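Local coordinates for protein N-acetylmuramoyl-L-alanine amidase amiD (Escherichia coli, PDB 3D2Y) that cuts the bond between N-acetylmuramoyl residues and L-amino acids in cell-wall glycopeptides, using one zinc ion per subunit, at residues His35-Asp40 with Gly102-Asn107; Leu133-Ile138 with Ala172-Gly177; Ala155-Asp160 with Arg224-Ala229. All blocks are in the same frame, centred on the assembly; numbering follows the deposited sequence. Where two conformers were deposited one is given.

Interaction 1: His35-Asp40 with Gly102-Asn107; sequences HYTADD and GIELEN
H35 and E104 sit side by side at the C-terminal ends of two parallel strands of the central sheet, at the zinc- and substrate-binding site of the enzyme. The bridges pair H35 with E104 and Y36 with L105. H35 N gives a hydrogen bond to I103 O (2.9 Å), and H35 O receives one from L105 N (3.0 Å). Beyond H35, T37 N hydrogen-bonds to L105 O (3.0 Å).

The H35 and E104 side chains share one sheet face. E104 folds at chi2 (-101°), which brings its carboxylate back toward H35. E104 OE2 lies 3.0 Å from H35 CB, and the carboxylate is 30° from the plane of the imidazole. The other oxygen, E104 OE1, touches T37 CG2 at 3.3 Å. Y36 and L105 project to the opposite face, where Y36 CB rests 3.8 Å from N107 CB.

T37 follows the strand and begins the turn. Its chi1 of 62° sets OG1 between backbone N and carbonyl carbon. From there OG1 donates to D39 O (2.6 Å) and weakly accepts from N107 N (3.4 Å). A valine here would keep the bulk but remove OG1, and would probably leave D39 O and N107 N without this shared partner and the turn less firmly held.

H35, H151 and D161 are the zinc-binding residues; here H35 NE2 hydrogen-bonds to H84. T37 O hydrogen-bonds to the bound peptide. The arrangement is that of the amidase 2 (PGRP-like) fold, with a zinc-binding histidine and the proton-accepting glutamate E104 on neighbouring parallel strands.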
# COMPACT_ATOMS: atom_id res chain seq x y z
N HIS A 35 -5.47 1.06 3.71
CA HIS A 35 -5.92 0.33 4.92
C HIS A 35 -7.39 0.04 4.83
O HIS A 35 -8.11 0.75 4.09
CB HIS A 35 -5.76 1.22 6.19
CG HIS A 35 -4.35 1.67 6.46
ND1 HIS A 35 -3.51 1.00 7.33
CD2 HIS A 35 -3.66 2.75 6.02
CE1 HIS A 35 -2.35 1.63 7.38
NE2 HIS A 35 -2.40 2.68 6.58
N TYR A 36 -7.88 -0.94 5.61
CA TYR A 36 -9.30 -0.93 6.04
C TYR A 36 -9.42 -0.65 7.55
O TYR A 36 -8.46 -0.86 8.32
CB TYR A 36 -10.14 -2.19 5.64
CG TYR A 36 -9.58 -3.53 6.09
CD1 TYR A 36 -9.30 -3.80 7.44
CD2 TYR A 36 -9.32 -4.54 5.15
CE1 TYR A 36 -8.74 -5.02 7.82
CE2 TYR A 36 -8.79 -5.79 5.54
CZ TYR A 36 -8.49 -6.01 6.88
OH TYR A 36 -7.94 -7.23 7.30
N THR A 37 -10.61 -0.26 7.96
CA THR A 37 -10.83 0.21 9.34
C THR A 37 -11.15 -0.93 10.28
O THR A 37 -10.89 -0.85 11.48
CB THR A 37 -12.00 1.24 9.41
OG1 THR A 37 -13.26 0.67 9.01
CG2 THR A 37 -11.74 2.42 8.58
N ALA A 38 -11.71 -1.99 9.71
CA ALA A 38 -12.37 -3.06 10.50
C ALA A 38 -13.36 -2.55 11.52
O ALA A 38 -13.40 -3.06 12.63
CB ALA A 38 -11.31 -4.00 11.18
N ASP A 39 -14.17 -1.55 11.14
CA ASP A 39 -15.13 -0.92 12.06
C ASP A 39 -15.99 0.08 11.26
O ASP A 39 -15.63 0.44 10.13
CB ASP A 39 -14.37 -0.21 13.21
CG ASP A 39 -15.17 -0.14 14.52
OD1 ASP A 39 -16.37 -0.53 14.56
OD2 ASP A 39 -14.59 0.35 15.53
N ASP A 40 -17.10 0.51 11.86
CA ASP A 40 -18.09 1.37 11.21
C ASP A 40 -17.59 2.79 11.13
O ASP A 40 -16.62 3.13 11.77
CB ASP A 40 -19.41 1.33 11.99
CG ASP A 40 -19.26 1.88 13.39
OD1 ASP A 40 -19.28 3.11 13.53
OD2 ASP A 40 -19.13 1.10 14.34
N GLY A 102 -1.58 7.93 4.31
CA GLY A 102 -2.35 6.75 4.70
C GLY A 102 -3.80 7.04 4.39
O GLY A 102 -4.31 8.10 4.74
N ILE A 103 -4.41 6.14 3.64
CA ILE A 103 -5.86 6.18 3.37
C ILE A 103 -6.53 5.01 4.03
O ILE A 103 -6.22 3.84 3.74
CB ILE A 103 -6.17 6.21 1.86
CG1 ILE A 103 -5.59 7.49 1.25
CG2 ILE A 103 -7.71 6.15 1.61
CD1 ILE A 103 -5.63 7.50 -0.24
N GLU A 104 -7.51 5.33 4.88
CA GLU A 104 -8.33 4.30 5.54
C GLU A 104 -9.71 4.21 4.86
O GLU A 104 -10.38 5.23 4.61
CB GLU A 104 -8.52 4.65 7.02
CG GLU A 104 -7.26 4.41 7.88
CD GLU A 104 -7.37 3.14 8.66
OE1 GLU A 104 -8.48 2.83 9.10
OE2 GLU A 104 -6.37 2.46 8.89
N LEU A 105 -10.08 2.97 4.57
CA LEU A 105 -11.32 2.57 3.89
C LEU A 105 -12.22 1.85 4.88
O LEU A 105 -11.84 0.82 5.47
CB LEU A 105 -10.99 1.67 2.70
CG LEU A 105 -9.94 2.13 1.67
CD1 LEU A 105 -9.79 1.10 0.54
CD2 LEU A 105 -10.37 3.46 1.08
N GLU A 106 -13.41 2.39 5.07
CA GLU A 106 -14.37 1.77 5.98
C GLU A 106 -14.75 0.43 5.35
O GLU A 106 -15.36 0.39 4.29
CB GLU A 106 -15.61 2.62 6.19
CG GLU A 106 -16.65 1.94 7.12
CD GLU A 106 -18.09 2.49 7.00
OE1 GLU A 106 -18.99 1.83 7.54
OE2 GLU A 106 -18.32 3.56 6.40
N ASN A 107 -14.36 -0.64 6.02
CA ASN A 107 -14.63 -1.99 5.51
C ASN A 107 -14.41 -2.91 6.70
O ASN A 107 -13.54 -2.63 7.51
CB ASN A 107 -13.68 -2.29 4.32
CG ASN A 107 -13.74 -3.76 3.88
OD1 ASN A 107 -13.09 -4.64 4.50
ND2 ASN A 107 -14.54 -4.06 2.84

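Interaction 2: Leu133-Ile138 with Ala172-Gly177; sequences LAKDII and AQQGIG
No ring takes part where K135 meets Q174; the one flat side-chain group in the contact is the Q174 amide. Of the amide, NE2 is the atom nearest segment 133-138, 4.0 Å from K135 NZ, and the two chains cross at a slant. The lysine instead uses the backbone carbonyl of the same residue. K135 NZ donates to Q174 O at 3.2 Å, tilted 22° from the carbonyl plane. Bends at chi3 (102°) and chi4 carry the ammonium to this oxygen, with CE passing 3.4 Å from Q174 O on the way.

The apolar part centres on I176. Its CD1 reaches A134 CB at 3.8 Å and K135 CG also at 3.8 Å. Its other branch, CG2, meets I138 CD1 at 3.7 Å. I176 therefore fits against one side of the helix, touching A134, K135 and I138. V148 of the edge strand 148-150 touches both I138 and I176.

G175, with positive phi, is the C-prime residue of a Schellman motif that ends helix 168-173. The motif turns the chain so that I176 follows directly into the buried side of the contact. The chemistry is thus split: aliphatic branches close the buried side, while a lysine ammonium tethers a backbone oxygen at the exposed side, so most of the hold is probably apolar.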
# COMPACT_ATOMS: atom_id res chain seq x y z
N LEU A 133 -8.94 10.51 -5.75
CA LEU A 133 -8.13 10.96 -4.63
C LEU A 133 -6.73 10.35 -4.75
O LEU A 133 -5.72 11.06 -4.66
CB LEU A 133 -8.80 10.57 -3.30
CG LEU A 133 -7.92 10.75 -2.05
CD1 LEU A 133 -7.54 12.24 -1.82
CD2 LEU A 133 -8.58 10.08 -0.83
N ALA A 134 -6.66 9.04 -4.98
CA ALA A 134 -5.33 8.39 -5.23
C ALA A 134 -4.59 9.02 -6.42
O ALA A 134 -3.41 9.31 -6.33
CB ALA A 134 -5.50 6.89 -5.43
N LYS A 135 -5.31 9.27 -7.53
CA LYS A 135 -4.69 9.89 -8.70
C LYS A 135 -4.09 11.26 -8.36
O LYS A 135 -2.98 11.58 -8.77
CB LYS A 135 -5.69 9.99 -9.88
CG LYS A 135 -6.00 8.62 -10.49
CD LYS A 135 -7.01 8.69 -11.61
CE LYS A 135 -6.31 8.59 -12.95
NZ LYS A 135 -7.18 7.89 -13.98
N ASP A 136 -4.82 12.06 -7.58
CA ASP A 136 -4.37 13.38 -7.25
C ASP A 136 -3.13 13.28 -6.40
O ASP A 136 -2.13 13.98 -6.64
CB ASP A 136 -5.43 14.20 -6.52
CG ASP A 136 -6.52 14.75 -7.45
OD1 ASP A 136 -6.42 14.68 -8.71
OD2 ASP A 136 -7.48 15.28 -6.88
N ILE A 137 -3.17 12.38 -5.43
CA ILE A 137 -2.03 12.19 -4.52
C ILE A 137 -0.78 11.74 -5.25
O ILE A 137 0.32 12.34 -5.08
CB ILE A 137 -2.38 11.23 -3.34
CG1 ILE A 137 -3.49 11.84 -2.51
CG2 ILE A 137 -1.15 11.07 -2.43
CD1 ILE A 137 -4.14 10.81 -1.57
N ILE A 138 -0.94 10.72 -6.09
CA ILE A 138 0.12 10.19 -6.95
C ILE A 138 0.71 11.26 -7.89
O ILE A 138 1.93 11.36 -8.01
CB ILE A 138 -0.38 8.94 -7.73
CG1 ILE A 138 -0.59 7.76 -6.76
CG2 ILE A 138 0.54 8.64 -8.91
CD1 ILE A 138 -1.58 6.72 -7.21
N ALA A 172 -5.00 -0.64 -10.97
CA ALA A 172 -3.83 -0.58 -11.82
C ALA A 172 -4.22 -0.18 -13.23
O ALA A 172 -3.48 0.53 -13.91
CB ALA A 172 -3.07 -1.91 -11.81
N GLN A 173 -5.40 -0.63 -13.65
CA GLN A 173 -5.95 -0.26 -14.97
C GLN A 173 -6.33 1.22 -15.06
O GLN A 173 -6.43 1.76 -16.17
CB GLN A 173 -7.11 -1.18 -15.32
CG GLN A 173 -6.63 -2.61 -15.58
CD GLN A 173 -7.76 -3.62 -15.60
OE1 GLN A 173 -8.91 -3.30 -15.31
NE2 GLN A 173 -7.43 -4.86 -15.96
N GLN A 174 -6.55 1.85 -13.91
CA GLN A 174 -6.76 3.30 -13.78
C GLN A 174 -5.46 4.11 -13.53
O GLN A 174 -5.49 5.33 -13.26
CB GLN A 174 -7.80 3.57 -12.68
CG GLN A 174 -9.17 2.98 -12.95
CD GLN A 174 -9.90 3.69 -14.06
OE1 GLN A 174 -10.38 3.07 -14.99
NE2 GLN A 174 -9.97 5.02 -13.96
N GLY A 175 -4.32 3.43 -13.62
CA GLY A 175 -2.99 4.05 -13.44
C GLY A 175 -2.59 4.18 -11.98
O GLY A 175 -1.67 4.95 -11.65
N ILE A 176 -3.28 3.44 -11.11
CA ILE A 176 -2.99 3.43 -9.67
C ILE A 176 -2.38 2.11 -9.20
O ILE A 176 -3.08 1.12 -8.98
CB ILE A 176 -4.22 3.74 -8.82
CG1 ILE A 176 -4.90 5.04 -9.31
CG2 ILE A 176 -3.85 3.77 -7.30
CD1 ILE A 176 -6.32 5.25 -8.75
N GLY A 177 -1.08 2.15 -8.94
CA GLY A 177 -0.34 0.99 -8.43
C GLY A 177 0.23 0.06 -9.49
O GLY A 177 -0.07 0.16 -10.69

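Interaction 3: Ala155-Asp160 with Arg224-Ala229; sequences APQRKD and RRVIMA
R225 leaves helix 220-234 toward P156, and its side chain runs along the loop 155-160. Its CB lies 3.6 Å from P156 O and 3.7 Å from Q157 OE1. CG is still near Q157 OE1, and the glutamine and arginine run antiparallel to one another. CD passes P156 O. The chain bends at chi2 (-109°) and again at chi3, which turns the guanidinium against the loop backbone. Two conformers were deposited for R225, so the contacts of its guanidinium hold for the conformer given and are less certain than the rest. NE comes within 2.7 Å of P156 O, but the angle is too poor for a hydrogen bond. P156 O lies over one face of the guanidinium, also very close to CZ, and this tight approach is doubtful. Q157 O and R158 N lie over the same face. At the tip, NH2 appears to donate to K159 O (2.6 Å), which it meets from above the carbonyl plane. In this conformer NH2 also forms a salt bridge with D160 OD1 at 2.7 Å, the carboxylate and guanidinium planes being 48° apart.

The contact joins the catalytic domain to the C-terminal helices, where I227 of the same helix packs on helix 200-210. The loop follows the short helix 151-154, and its backbone curls so that R158 N and K159 N both hydrogen-bond to A155 O. K159 is the transition-state stabiliser; its NZ points off to the backbone of the bound peptide, while its carbonyl faces R225.

Beside the arginine, P156 makes the apolar part. P156 CB touches A229 CB at 3.8 Å, and P156 CG lies 4.2 Å from V226 CG2. Q157 NE2 sits near V226 CG2 and hydrogen-bonds to E222 O. The D160 carboxylate has a second partner: OD2 forms a salt bridge with K117.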
# COMPACT_ATOMS: atom_id res chain seq x y z
N ALA A 155 4.04 -4.22 6.69
CA ALA A 155 4.10 -4.91 7.99
C ALA A 155 3.49 -6.33 7.92
O ALA A 155 2.45 -6.58 8.58
CB ALA A 155 3.31 -4.11 9.05
N PRO A 156 4.07 -7.21 7.11
CA PRO A 156 3.43 -8.51 6.81
C PRO A 156 3.20 -9.42 8.00
O PRO A 156 2.27 -10.23 7.97
CB PRO A 156 4.36 -9.16 5.77
CG PRO A 156 5.61 -8.39 5.86
CD PRO A 156 5.30 -7.03 6.32
N GLN A 157 4.01 -9.27 9.06
CA GLN A 157 3.82 -10.13 10.24
C GLN A 157 2.67 -9.63 11.11
O GLN A 157 2.23 -10.37 12.00
CB GLN A 157 5.07 -10.16 11.14
CG GLN A 157 6.37 -10.62 10.46
CD GLN A 157 6.25 -12.01 9.87
OE1 GLN A 157 5.60 -12.88 10.44
NE2 GLN A 157 6.89 -12.24 8.72
N ARG A 158 2.24 -8.38 10.92
CA ARG A 158 1.30 -7.74 11.86
C ARG A 158 -0.07 -7.51 11.28
O ARG A 158 -1.04 -7.40 12.04
CB ARG A 158 1.84 -6.39 12.36
CG ARG A 158 3.15 -6.50 13.19
CD ARG A 158 3.52 -5.16 13.87
NE ARG A 158 3.66 -4.03 12.94
CZ ARG A 158 2.73 -3.08 12.80
NH1 ARG A 158 1.64 -3.12 13.54
NH2 ARG A 158 2.89 -2.07 11.93
N LYS A 159 -0.13 -7.30 9.96
CA LYS A 159 -1.37 -6.81 9.31
C LYS A 159 -1.72 -7.57 8.04
O LYS A 159 -0.84 -8.08 7.34
CB LYS A 159 -1.23 -5.32 8.97
CG LYS A 159 -0.95 -4.43 10.15
CD LYS A 159 -2.16 -4.27 11.07
CE LYS A 159 -1.74 -3.56 12.33
NZ LYS A 159 -3.02 -3.11 13.04
N ASP A 160 -3.02 -7.62 7.75
CA ASP A 160 -3.55 -8.19 6.51
C ASP A 160 -4.15 -7.14 5.56
O ASP A 160 -4.42 -7.44 4.38
CB ASP A 160 -4.67 -9.19 6.87
CG ASP A 160 -4.12 -10.52 7.36
OD1 ASP A 160 -2.91 -10.73 7.24
OD2 ASP A 160 -4.90 -11.35 7.87
N ARG A 224 5.75 -17.68 5.70
CA ARG A 224 4.38 -17.76 5.17
C ARG A 224 3.64 -16.41 5.18
O ARG A 224 2.99 -16.06 4.21
CB ARG A 224 3.54 -18.83 5.91
CG ARG A 224 3.80 -20.25 5.47
CD ARG A 224 2.68 -21.21 5.90
NE ARG A 224 2.54 -21.31 7.35
CZ ARG A 224 3.28 -22.09 8.14
NH1 ARG A 224 4.25 -22.85 7.64
NH2 ARG A 224 3.05 -22.10 9.45
N ARG A 225 3.75 -15.65 6.27
CA ARG A 225 3.09 -14.36 6.33
C ARG A 225 3.62 -13.42 5.24
O ARG A 225 2.85 -12.68 4.63
CB ARG A 225 3.22 -13.74 7.74
CG ARG A 225 2.33 -14.42 8.81
CD ARG A 225 1.13 -13.57 9.30
NE ARG A 225 0.76 -12.47 8.39
CZ ARG A 225 -0.09 -11.47 8.64
NH1 ARG A 225 -0.72 -11.36 9.81
NH2 ARG A 225 -0.28 -10.55 7.70
N VAL A 226 4.92 -13.47 4.96
CA VAL A 226 5.47 -12.58 3.90
C VAL A 226 4.85 -12.98 2.55
O VAL A 226 4.40 -12.13 1.79
CB VAL A 226 6.99 -12.60 3.86
CG1 VAL A 226 7.51 -11.78 2.69
CG2 VAL A 226 7.55 -12.03 5.16
N ILE A 227 4.80 -14.28 2.27
CA ILE A 227 4.41 -14.75 0.95
C ILE A 227 2.92 -14.51 0.81
O ILE A 227 2.43 -14.07 -0.23
CB ILE A 227 4.79 -16.24 0.75
CG1 ILE A 227 6.32 -16.40 0.57
CG2 ILE A 227 4.11 -16.76 -0.50
CD1 ILE A 227 6.93 -17.84 0.81
N MET A 228 2.21 -14.75 1.90
CA MET A 228 0.78 -14.50 1.98
C MET A 228 0.44 -13.02 1.69
O MET A 228 -0.47 -12.72 0.90
CB MET A 228 0.28 -14.93 3.36
CG MET A 228 -1.21 -14.83 3.58
SD MET A 228 -1.68 -15.25 5.29
CE MET A 228 -0.45 -16.45 5.81
N ALA A 229 1.16 -12.09 2.35
CA ALA A 229 0.98 -10.66 2.11
C ALA A 229 1.11 -10.31 0.59
O ALA A 229 0.30 -9.56 0.03
CB ALA A 229 1.98 -9.86 2.95

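Interaction 1 is the buried one, built on strand-to-strand backbone bonds within the central sheet. Interactions 2 and 3 are partly buried and rely on side chains. Interaction 2 sets helix 124-141 against the end of helix 168-173, mostly through aliphatic groups. Interaction 3 ties a loop to helix 220-234 through an arginine. Interactions 1 and 2 touch: I103 CD1 packs on I137 CD1 at 3.9 Å, so the helix covers the sheet. Interactions 1 and 3 meet where Y36 OH lies against D160 CB, and both hold active-site residues. Interactions 2 and 3 do not touch and lie on opposite sides of the chain's centre, with centres 24 Å apart.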